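Local atomic coordinates of Polyphosphate:AMP phosphotransferase (Meiothermus ruber H328, PDB entry 5O6M), a protein that transfers phosphate from inorganic polyphosphate to AMP and ADP, forming ADP and ATP, and can also use other nucleoside mono- and diphosphates. Residues D102-V107 against R122-D127; E126-V131 against Q143-H148. The protein carries 1 engineered substitution. All coordinates share one frame; numbering follows the deposited sequence.

Contact 1: D102-V107 against R122-D127; sequences DYLWRV and RSHYED. With ATP (adenosine-5'-triphosphate), chain X.
D127 lies against Y103 with its whole side chain, and ring and carboxylate are turned 55° apart. Its CB rests 3.6 Å from Y103 CD2. Further out, D127 CG comes 3.5 Å from Y103 CB, and there the carboxylate divides its work. OD1 accepts a weak hydrogen bond from the adenine amino group, 3.1 Å from ATP N6. OD2 stays near the tyrosine, 3.5 Å from Y103 CD2, and lies within hydrogen-bonding range of two waters. One water accepts from R106 NE and also sits beside Y103 O; the other accepts from R106 NH2 and from ATP N6 and lies close to S123 O. R106 reaches this site because its chain is extended from CG to NE, and its NH2 lies 3.1 Å from ATP N7, which sits at the edge of the guanidinium. R106 NH1 turns instead to E98 and the carbonyl of G92.

Beyond this polar patch L104 and V107 pack their methyl groups on H124: L104 CD2 touches H124 CB, and V107 CG1 approaches H124 ND1 at 3.7 Å. That nitrogen is buried with no polar partner in the model, whereas NE2 of the same ring bonds to E153.

At the far end of 122-127, R122 grips the gamma phosphate twice: NE to ATP O1G at 2.9 Å (166°) and NH2 to ATP O2G at 2.8 Å (167°). R122 NH1 forms a salt bridge with E126 OE2; the oxygen lies in the guanidinium plane, whereas the nitrogen comes from above the plane of the carboxylate. E126 OE1 receives a weak bond from the ribose O2'. The loop after strand 117-121 thus reads amino group, ribose and terminal phosphate of one nucleotide, and the nearby positive charge of R106, with two waters between it and D127, probably favours a charged carboxylate beside the adenine.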
loop_
_atom_site.group_PDB
_atom_site.type_symbol
_atom_site.label_atom_id
_atom_site.label_comp_id
_atom_site.label_asym_id
_atom_site.label_seq_id
_atom_site.Cartn_x
_atom_site.Cartn_y
_atom_site.Cartn_z
ATOM N N ASP D 102 -4.125 -12.787 -7.107
ATOM C CA ASP D 102 -3.870 -12.957 -8.528
ATOM C C ASP D 102 -2.592 -12.230 -8.920
ATOM O O ASP D 102 -2.186 -11.251 -8.287
ATOM C CB ASP D 102 -5.050 -12.433 -9.347
ATOM C CG ASP D 102 -5.244 -10.935 -9.195
ATOM O OD1 ASP D 102 -5.974 -10.521 -8.268
ATOM O OD2 ASP D 102 -4.667 -10.174 -10.002
ATOM N N TYR D 103 -1.950 -12.721 -9.978
ATOM C CA TYR D 103 -0.655 -12.185 -10.379
ATOM C C TYR D 103 -0.732 -10.722 -10.803
ATOM O O TYR D 103 0.295 -10.034 -10.797
ATOM C CB TYR D 103 -0.080 -13.035 -11.511
ATOM C CG TYR D 103 -0.932 -13.007 -12.753
ATOM C CD1 TYR D 103 -2.072 -13.802 -12.860
ATOM C CD2 TYR D 103 -0.599 -12.186 -13.820
ATOM C CE1 TYR D 103 -2.857 -13.770 -13.996
ATOM C CE2 TYR D 103 -1.371 -12.149 -14.956
ATOM C CZ TYR D 103 -2.497 -12.942 -15.043
ATOM O OH TYR D 103 -3.261 -12.896 -16.183
ATOM N N LEU D 104 -1.915 -10.227 -11.176
ATOM C CA LEU D 104 -2.050 -8.828 -11.567
ATOM C C LEU D 104 -2.198 -7.884 -10.379
ATOM O O LEU D 104 -2.098 -6.665 -10.562
ATOM C CB LEU D 104 -3.243 -8.646 -12.514
ATOM C CG LEU D 104 -3.082 -9.111 -13.961
ATOM C CD1 LEU D 104 -4.291 -8.708 -14.786
ATOM C CD2 LEU D 104 -1.814 -8.538 -14.572
ATOM N N TRP D 105 -2.420 -8.409 -9.173
ATOM C CA TRP D 105 -2.609 -7.553 -8.006
ATOM C C TRP D 105 -1.392 -6.660 -7.777
ATOM O O TRP D 105 -1.514 -5.433 -7.690
ATOM C CB TRP D 105 -2.885 -8.422 -6.783
ATOM C CG TRP D 105 -3.057 -7.703 -5.469
ATOM C CD1 TRP D 105 -4.190 -7.088 -5.012
ATOM C CD2 TRP D 105 -2.080 -7.562 -4.428
ATOM N NE1 TRP D 105 -3.977 -6.571 -3.756
ATOM C CE2 TRP D 105 -2.690 -6.849 -3.375
ATOM C CE3 TRP D 105 -0.749 -7.969 -4.285
ATOM C CZ2 TRP D 105 -2.015 -6.528 -2.198
ATOM C CZ3 TRP D 105 -0.079 -7.649 -3.117
ATOM C CH2 TRP D 105 -0.712 -6.937 -2.088
ATOM N N ARG D 106 -0.203 -7.256 -7.684
ATOM C CA ARG D 106 0.993 -6.470 -7.406
ATOM C C ARG D 106 1.362 -5.539 -8.554
ATOM O O ARG D 106 2.060 -4.546 -8.328
ATOM C CB ARG D 106 2.172 -7.388 -7.082
ATOM C CG ARG D 106 2.694 -8.173 -8.268
ATOM C CD ARG D 106 4.005 -8.847 -7.922
ATOM N NE ARG D 106 4.661 -9.404 -9.100
ATOM C CZ ARG D 106 5.931 -9.791 -9.127
ATOM N NH1 ARG D 106 6.677 -9.686 -8.034
ATOM N NH2 ARG D 106 6.452 -10.284 -10.243
ATOM N N VAL D 107 0.931 -5.843 -9.779
ATOM C CA VAL D 107 1.238 -4.974 -10.912
ATOM C C VAL D 107 0.244 -3.823 -10.995
ATOM O O VAL D 107 0.628 -2.670 -11.226
ATOM C CB VAL D 107 1.273 -5.782 -12.225
ATOM C CG1 VAL D 107 1.519 -4.858 -13.403
ATOM C CG2 VAL D 107 2.346 -6.854 -12.163
ATOM N N ARG D 122 10.574 -4.918 -16.022
ATOM C CA ARG D 122 9.832 -6.175 -15.981
ATOM C C ARG D 122 8.390 -5.867 -15.592
ATOM O O ARG D 122 8.100 -4.757 -15.134
ATOM C CB ARG D 122 10.474 -7.165 -15.009
ATOM C CG ARG D 122 11.842 -7.660 -15.460
ATOM C CD ARG D 122 12.355 -8.770 -14.556
ATOM N NE ARG D 122 13.770 -9.042 -14.791
ATOM C CZ ARG D 122 14.229 -9.890 -15.705
ATOM N NH1 ARG D 122 13.382 -10.563 -16.475
ATOM N NH2 ARG D 122 15.534 -10.069 -15.843
ATOM N N SER D 123 7.475 -6.812 -15.769
ATOM C CA SER D 123 6.066 -6.460 -15.681
ATOM C C SER D 123 5.235 -7.717 -15.463
ATOM O O SER D 123 5.758 -8.789 -15.139
ATOM C CB SER D 123 5.611 -5.729 -16.947
ATOM O OG SER D 123 5.637 -6.616 -18.051
ATOM N N HIS D 124 3.921 -7.563 -15.645
ATOM C CA HIS D 124 2.989 -8.682 -15.634
ATOM C C HIS D 124 3.322 -9.728 -16.689
ATOM O O HIS D 124 2.846 -10.865 -16.587
ATOM C CB HIS D 124 1.566 -8.160 -15.851
ATOM C CG HIS D 124 1.454 -7.130 -16.934
ATOM N ND1 HIS D 124 2.140 -5.935 -16.900
ATOM C CD2 HIS D 124 0.713 -7.102 -18.067
ATOM C CE1 HIS D 124 1.850 -5.227 -17.978
ATOM N NE2 HIS D 124 0.982 -5.911 -18.701
ATOM N N TYR D 125 4.116 -9.375 -17.701
ATOM C CA TYR D 125 4.443 -10.344 -18.739
ATOM C C TYR D 125 5.319 -11.472 -18.211
ATOM O O TYR D 125 5.297 -12.570 -18.776
ATOM C CB TYR D 125 5.111 -9.639 -19.927
ATOM C CG TYR D 125 4.106 -8.846 -20.730
ATOM C CD1 TYR D 125 3.303 -9.468 -21.675
ATOM C CD2 TYR D 125 3.940 -7.485 -20.525
ATOM C CE1 TYR D 125 2.365 -8.755 -22.401
ATOM C CE2 TYR D 125 3.004 -6.762 -21.248
ATOM C CZ TYR D 125 2.218 -7.405 -22.184
ATOM O OH TYR D 125 1.284 -6.699 -22.910
ATOM N N GLU D 126 6.053 -11.244 -17.120
ATOM C CA GLU D 126 6.807 -12.326 -16.498
ATOM C C GLU D 126 5.917 -13.500 -16.113
ATOM O O GLU D 126 6.413 -14.626 -15.992
ATOM C CB GLU D 126 7.558 -11.811 -15.268
ATOM C CG GLU D 126 8.642 -10.791 -15.583
ATOM C CD GLU D 126 9.849 -11.410 -16.272
ATOM O OE1 GLU D 126 10.103 -12.615 -16.058
ATOM O OE2 GLU D 126 10.547 -10.693 -17.021
ATOM N N ASP D 127 4.620 -13.271 -15.906
ATOM C CA ASP D 127 3.710 -14.348 -15.536
ATOM C C ASP D 127 3.242 -15.175 -16.728
ATOM O O ASP D 127 2.429 -16.088 -16.545
ATOM C CB ASP D 127 2.507 -13.783 -14.775
ATOM C CG ASP D 127 2.873 -13.321 -13.374
ATOM O OD1 ASP D 127 3.184 -14.187 -12.526
ATOM O OD2 ASP D 127 2.855 -12.100 -13.114
HETATM P PG ATP X . 17.104 -7.858 -13.180
HETATM O O1G ATP X . 15.745 -7.297 -13.497
HETATM O O2G ATP X . 17.496 -9.013 -14.096
HETATM O O3G ATP X . 18.211 -6.795 -13.225
HETATM P PB ATP X . 17.692 -8.002 -10.314
HETATM O O1B ATP X . 18.787 -8.880 -9.848
HETATM O O2B ATP X . 18.027 -6.515 -10.448
HETATM O O3B ATP X . 17.103 -8.480 -11.713
HETATM P PA ATP X . 14.871 -8.419 -9.502
HETATM O O1A ATP X . 14.163 -7.214 -9.980
HETATM O O2A ATP X . 14.420 -8.900 -8.125
HETATM O O3A ATP X . 16.427 -8.113 -9.354
HETATM O "O5'" ATP X . 14.590 -9.690 -10.504
HETATM C "C5'" ATP X . 14.829 -11.036 -10.045
HETATM C "C4'" ATP X . 14.080 -12.067 -10.856
HETATM O "O4'" ATP X . 12.655 -11.983 -10.630
HETATM C "C3'" ATP X . 14.272 -12.027 -12.381
HETATM O "O3'" ATP X . 15.033 -13.157 -12.792
HETATM C "C2'" ATP X . 12.837 -12.108 -12.934
HETATM O "O2'" ATP X . 12.707 -12.999 -14.035
HETATM C "C1'" ATP X . 12.089 -12.659 -11.728
HETATM N N9 ATP X . 10.643 -12.465 -11.751
HETATM C C8 ATP X . 9.949 -11.321 -12.040
HETATM N N7 ATP X . 8.647 -11.482 -12.092
HETATM C C5 ATP X . 8.473 -12.829 -11.812
HETATM C C6 ATP X . 7.325 -13.642 -11.730
HETATM N N6 ATP X . 6.087 -13.209 -11.982
HETATM N N1 ATP X . 7.500 -14.944 -11.416
HETATM C C2 ATP X . 8.741 -15.397 -11.218
HETATM N N3 ATP X . 9.896 -14.732 -11.285
HETATM C C4 ATP X . 9.693 -13.446 -11.587
HETATM O O HOH W 1 2.832 -11.138 -10.619
HETATM O O HOH W 2 5.018 -10.404 -12.843
#

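Contact 2: E126-V131 against Q143-H148; sequences EDVLVV and QKRYRH. With ATP (adenosine-5'-triphosphate), chain X.
V128 overlaps the root of R145: CG1 packs 3.4 Å from R145 CB, and the two side chains run past each other in opposite directions. V128 also packs on Y146, its CB 4.0 Å from Y146 CE1. From CB onward R145 is stretched out (chi2 177°, chi3 174°), a shape that carries the guanidinium past V128 to the backbone of 126-131. There R145 NH1 donates to D127 O at 3.0 Å, the N-H angle being 156°; the bond lies in the carbonyl plane, on a lone pair. D127 OD1, 3.7 Å from R145 NH1, makes a long salt bridge: it lies well out of the guanidinium plane, so the charges attract but no N-H is aimed at it. V131 CG1 touches the same nitrogen, while V131 CG2 lies 3.8 Å from ATP N1 and V130 CG1 packs 3.6 Å from ATP C2. R145 NH2 pairs with E159 of the second subunit. A leucine in place of R145 would probably leave D127 O without this donor and E159 of the second subunit without its countercharge. One cation therefore joins the adenine-binding turn to the subunit interface, and probably stabilises the negative charge of D127.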
loop_
_atom_site.group_PDB
_atom_site.type_symbol
_atom_site.label_atom_id
_atom_site.label_comp_id
_atom_site.label_asym_id
_atom_site.label_seq_id
_atom_site.Cartn_x
_atom_site.Cartn_y
_atom_site.Cartn_z
ATOM N N GLU D 126 6.053 -11.244 -17.120
ATOM C CA GLU D 126 6.807 -12.326 -16.498
ATOM C C GLU D 126 5.917 -13.500 -16.113
ATOM O O GLU D 126 6.413 -14.626 -15.992
ATOM C CB GLU D 126 7.558 -11.811 -15.268
ATOM C CG GLU D 126 8.642 -10.791 -15.583
ATOM C CD GLU D 126 9.849 -11.410 -16.272
ATOM O OE1 GLU D 126 10.103 -12.615 -16.058
ATOM O OE2 GLU D 126 10.547 -10.693 -17.021
ATOM N N ASP D 127 4.620 -13.271 -15.906
ATOM C CA ASP D 127 3.710 -14.348 -15.536
ATOM C C ASP D 127 3.242 -15.175 -16.728
ATOM O O ASP D 127 2.429 -16.088 -16.545
ATOM C CB ASP D 127 2.507 -13.783 -14.775
ATOM C CG ASP D 127 2.873 -13.321 -13.374
ATOM O OD1 ASP D 127 3.184 -14.187 -12.526
ATOM O OD2 ASP D 127 2.855 -12.100 -13.114
ATOM N N VAL D 128 3.728 -14.882 -17.935
ATOM C CA VAL D 128 3.573 -15.781 -19.074
ATOM C C VAL D 128 4.937 -15.967 -19.728
ATOM O O VAL D 128 5.033 -16.401 -20.882
ATOM C CB VAL D 128 2.544 -15.255 -20.089
ATOM C CG1 VAL D 128 1.156 -15.210 -19.464
ATOM C CG2 VAL D 128 2.973 -13.901 -20.634
ATOM N N LEU D 129 6.000 -15.641 -18.995
ATOM C CA LEU D 129 7.359 -15.823 -19.496
ATOM C C LEU D 129 8.101 -16.826 -18.623
ATOM O O LEU D 129 8.027 -18.036 -18.863
ATOM C CB LEU D 129 8.107 -14.488 -19.542
ATOM C CG LEU D 129 7.597 -13.458 -20.552
ATOM C CD1 LEU D 129 8.251 -12.109 -20.310
ATOM C CD2 LEU D 129 7.866 -13.934 -21.975
ATOM N N VAL D 130 8.815 -16.340 -17.607
ATOM C CA VAL D 130 9.484 -17.253 -16.684
ATOM C C VAL D 130 8.477 -18.229 -16.081
ATOM O O VAL D 130 8.799 -19.395 -15.828
ATOM C CB VAL D 130 10.247 -16.469 -15.599
ATOM C CG1 VAL D 130 9.291 -15.608 -14.782
ATOM C CG2 VAL D 130 11.012 -17.427 -14.699
ATOM N N VAL D 131 7.247 -17.768 -15.838
ATOM C CA VAL D 131 6.217 -18.652 -15.297
ATOM C C VAL D 131 5.906 -19.769 -16.286
ATOM O O VAL D 131 5.684 -20.921 -15.896
ATOM C CB VAL D 131 4.956 -17.844 -14.937
ATOM C CG1 VAL D 131 3.760 -18.777 -14.741
ATOM C CG2 VAL D 131 5.197 -17.010 -13.691
ATOM N N GLN D 143 -1.939 -20.183 -19.847
ATOM C CA GLN D 143 -2.504 -19.979 -21.176
ATOM C C GLN D 143 -3.671 -19.000 -21.136
ATOM O O GLN D 143 -3.892 -18.259 -22.101
ATOM C CB GLN D 143 -2.943 -21.320 -21.770
ATOM C CG GLN D 143 -4.000 -21.224 -22.870
ATOM C CD GLN D 143 -3.483 -20.571 -24.144
ATOM O OE1 GLN D 143 -2.280 -20.350 -24.302
ATOM N NE2 GLN D 143 -4.395 -20.261 -25.062
ATOM N N LYS D 144 -4.420 -18.974 -20.031
ATOM C CA LYS D 144 -5.534 -18.042 -19.925
ATOM C C LYS D 144 -5.065 -16.610 -19.723
ATOM O O LYS D 144 -5.869 -15.680 -19.854
ATOM C CB LYS D 144 -6.469 -18.440 -18.785
ATOM C CG LYS D 144 -6.899 -19.891 -18.826
ATOM C CD LYS D 144 -8.376 -19.998 -18.497
ATOM C CE LYS D 144 -8.821 -21.426 -18.280
ATOM N NZ LYS D 144 -8.222 -21.965 -17.034
ATOM N N ARG D 145 -3.791 -16.412 -19.389
ATOM C CA ARG D 145 -3.312 -15.094 -19.003
ATOM C C ARG D 145 -3.123 -14.152 -20.184
ATOM O O ARG D 145 -3.158 -12.935 -19.986
ATOM C CB ARG D 145 -2.012 -15.239 -18.213
ATOM C CG ARG D 145 -2.243 -15.938 -16.881
ATOM C CD ARG D 145 -0.972 -16.163 -16.095
ATOM N NE ARG D 145 -1.282 -16.707 -14.774
ATOM C CZ ARG D 145 -0.377 -16.960 -13.835
ATOM N NH1 ARG D 145 0.906 -16.721 -14.070
ATOM N NH2 ARG D 145 -0.757 -17.452 -12.662
ATOM N N TYR D 146 -2.945 -14.667 -21.403
ATOM C CA TYR D 146 -2.880 -13.773 -22.558
ATOM C C TYR D 146 -4.168 -12.975 -22.678
ATOM O O TYR D 146 -4.147 -11.770 -22.956
ATOM C CB TYR D 146 -2.627 -14.570 -23.838
ATOM C CG TYR D 146 -1.363 -15.398 -23.807
ATOM C CD1 TYR D 146 -0.111 -14.794 -23.790
ATOM C CD2 TYR D 146 -1.421 -16.787 -23.781
ATOM C CE1 TYR D 146 1.044 -15.551 -23.757
ATOM C CE2 TYR D 146 -0.271 -17.552 -23.748
ATOM C CZ TYR D 146 0.958 -16.930 -23.736
ATOM O OH TYR D 146 2.103 -17.691 -23.703
ATOM N N ARG D 147 -5.303 -13.634 -22.446
ATOM C CA ARG D 147 -6.585 -12.943 -22.455
ATOM C C ARG D 147 -6.666 -11.923 -21.328
ATOM O O ARG D 147 -7.003 -10.755 -21.557
ATOM C CB ARG D 147 -7.713 -13.966 -22.329
ATOM C CG ARG D 147 -9.046 -13.360 -21.958
ATOM C CD ARG D 147 -10.060 -13.488 -23.060
ATOM N NE ARG D 147 -11.409 -13.448 -22.512
ATOM C CZ ARG D 147 -12.499 -13.200 -23.228
ATOM N NH1 ARG D 147 -13.686 -13.173 -22.639
ATOM N NH2 ARG D 147 -12.399 -12.963 -24.532
ATOM N N HIS D 148 -6.342 -12.348 -20.103
ATOM C CA HIS D 148 -6.327 -11.442 -18.959
ATOM C C HIS D 148 -5.572 -10.160 -19.277
ATOM O O HIS D 148 -6.025 -9.056 -18.956
ATOM C CB HIS D 148 -5.679 -12.130 -17.756
ATOM C CG HIS D 148 -6.323 -13.422 -17.369
ATOM N ND1 HIS D 148 -5.716 -14.328 -16.526
ATOM C CD2 HIS D 148 -7.523 -13.956 -17.697
ATOM C CE1 HIS D 148 -6.513 -15.368 -16.355
ATOM N NE2 HIS D 148 -7.614 -15.168 -17.056
HETATM P PG ATP X . 17.104 -7.858 -13.180
HETATM O O1G ATP X . 15.745 -7.297 -13.497
HETATM O O2G ATP X . 17.496 -9.013 -14.096
HETATM O O3G ATP X . 18.211 -6.795 -13.225
HETATM P PB ATP X . 17.692 -8.002 -10.314
HETATM O O1B ATP X . 18.787 -8.880 -9.848
HETATM O O2B ATP X . 18.027 -6.515 -10.448
HETATM O O3B ATP X . 17.103 -8.480 -11.713
HETATM P PA ATP X . 14.871 -8.419 -9.502
HETATM O O1A ATP X . 14.163 -7.214 -9.980
HETATM O O2A ATP X . 14.420 -8.900 -8.125
HETATM O O3A ATP X . 16.427 -8.113 -9.354
HETATM O "O5'" ATP X . 14.590 -9.690 -10.504
HETATM C "C5'" ATP X . 14.829 -11.036 -10.045
HETATM C "C4'" ATP X . 14.080 -12.067 -10.856
HETATM O "O4'" ATP X . 12.655 -11.983 -10.630
HETATM C "C3'" ATP X . 14.272 -12.027 -12.381
HETATM O "O3'" ATP X . 15.033 -13.157 -12.792
HETATM C "C2'" ATP X . 12.837 -12.108 -12.934
HETATM O "O2'" ATP X . 12.707 -12.999 -14.035
HETATM C "C1'" ATP X . 12.089 -12.659 -11.728
HETATM N N9 ATP X . 10.643 -12.465 -11.751
HETATM C C8 ATP X . 9.949 -11.321 -12.040
HETATM N N7 ATP X . 8.647 -11.482 -12.092
HETATM C C5 ATP X . 8.473 -12.829 -11.812
HETATM C C6 ATP X . 7.325 -13.642 -11.730
HETATM N N6 ATP X . 6.087 -13.209 -11.982
HETATM N N1 ATP X . 7.500 -14.944 -11.416
HETATM C C2 ATP X . 8.741 -15.397 -11.218
HETATM N N3 ATP X . 9.896 -14.732 -11.285
HETATM C C4 ATP X . 9.693 -13.446 -11.587
HETATM O O HOH W 3 4.628 -16.377 -23.321
#

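In the fold
Contacts 1 and 2 have centres about 9 Å apart and share E126 and D127, so the turn carrying both acidic residues is backed by 102-107 in one and by 143-148 in the other. They also meet directly: Y103 OH lies 2.9 Å from H148 ND1, a probable hydrogen bond, and 3.3 Å from R145 CG, while the Y103 ring makes a cation-pi interaction with R145. Both touch ATP, contact 1 from the adenine amino group to the gamma phosphate, contact 2 adding, through V131 and V130, the N1 and C2 side of the base. Since both also reach the second subunit, this nucleotide pocket of the P-loop kinase fold is built close to the interface with the second subunit.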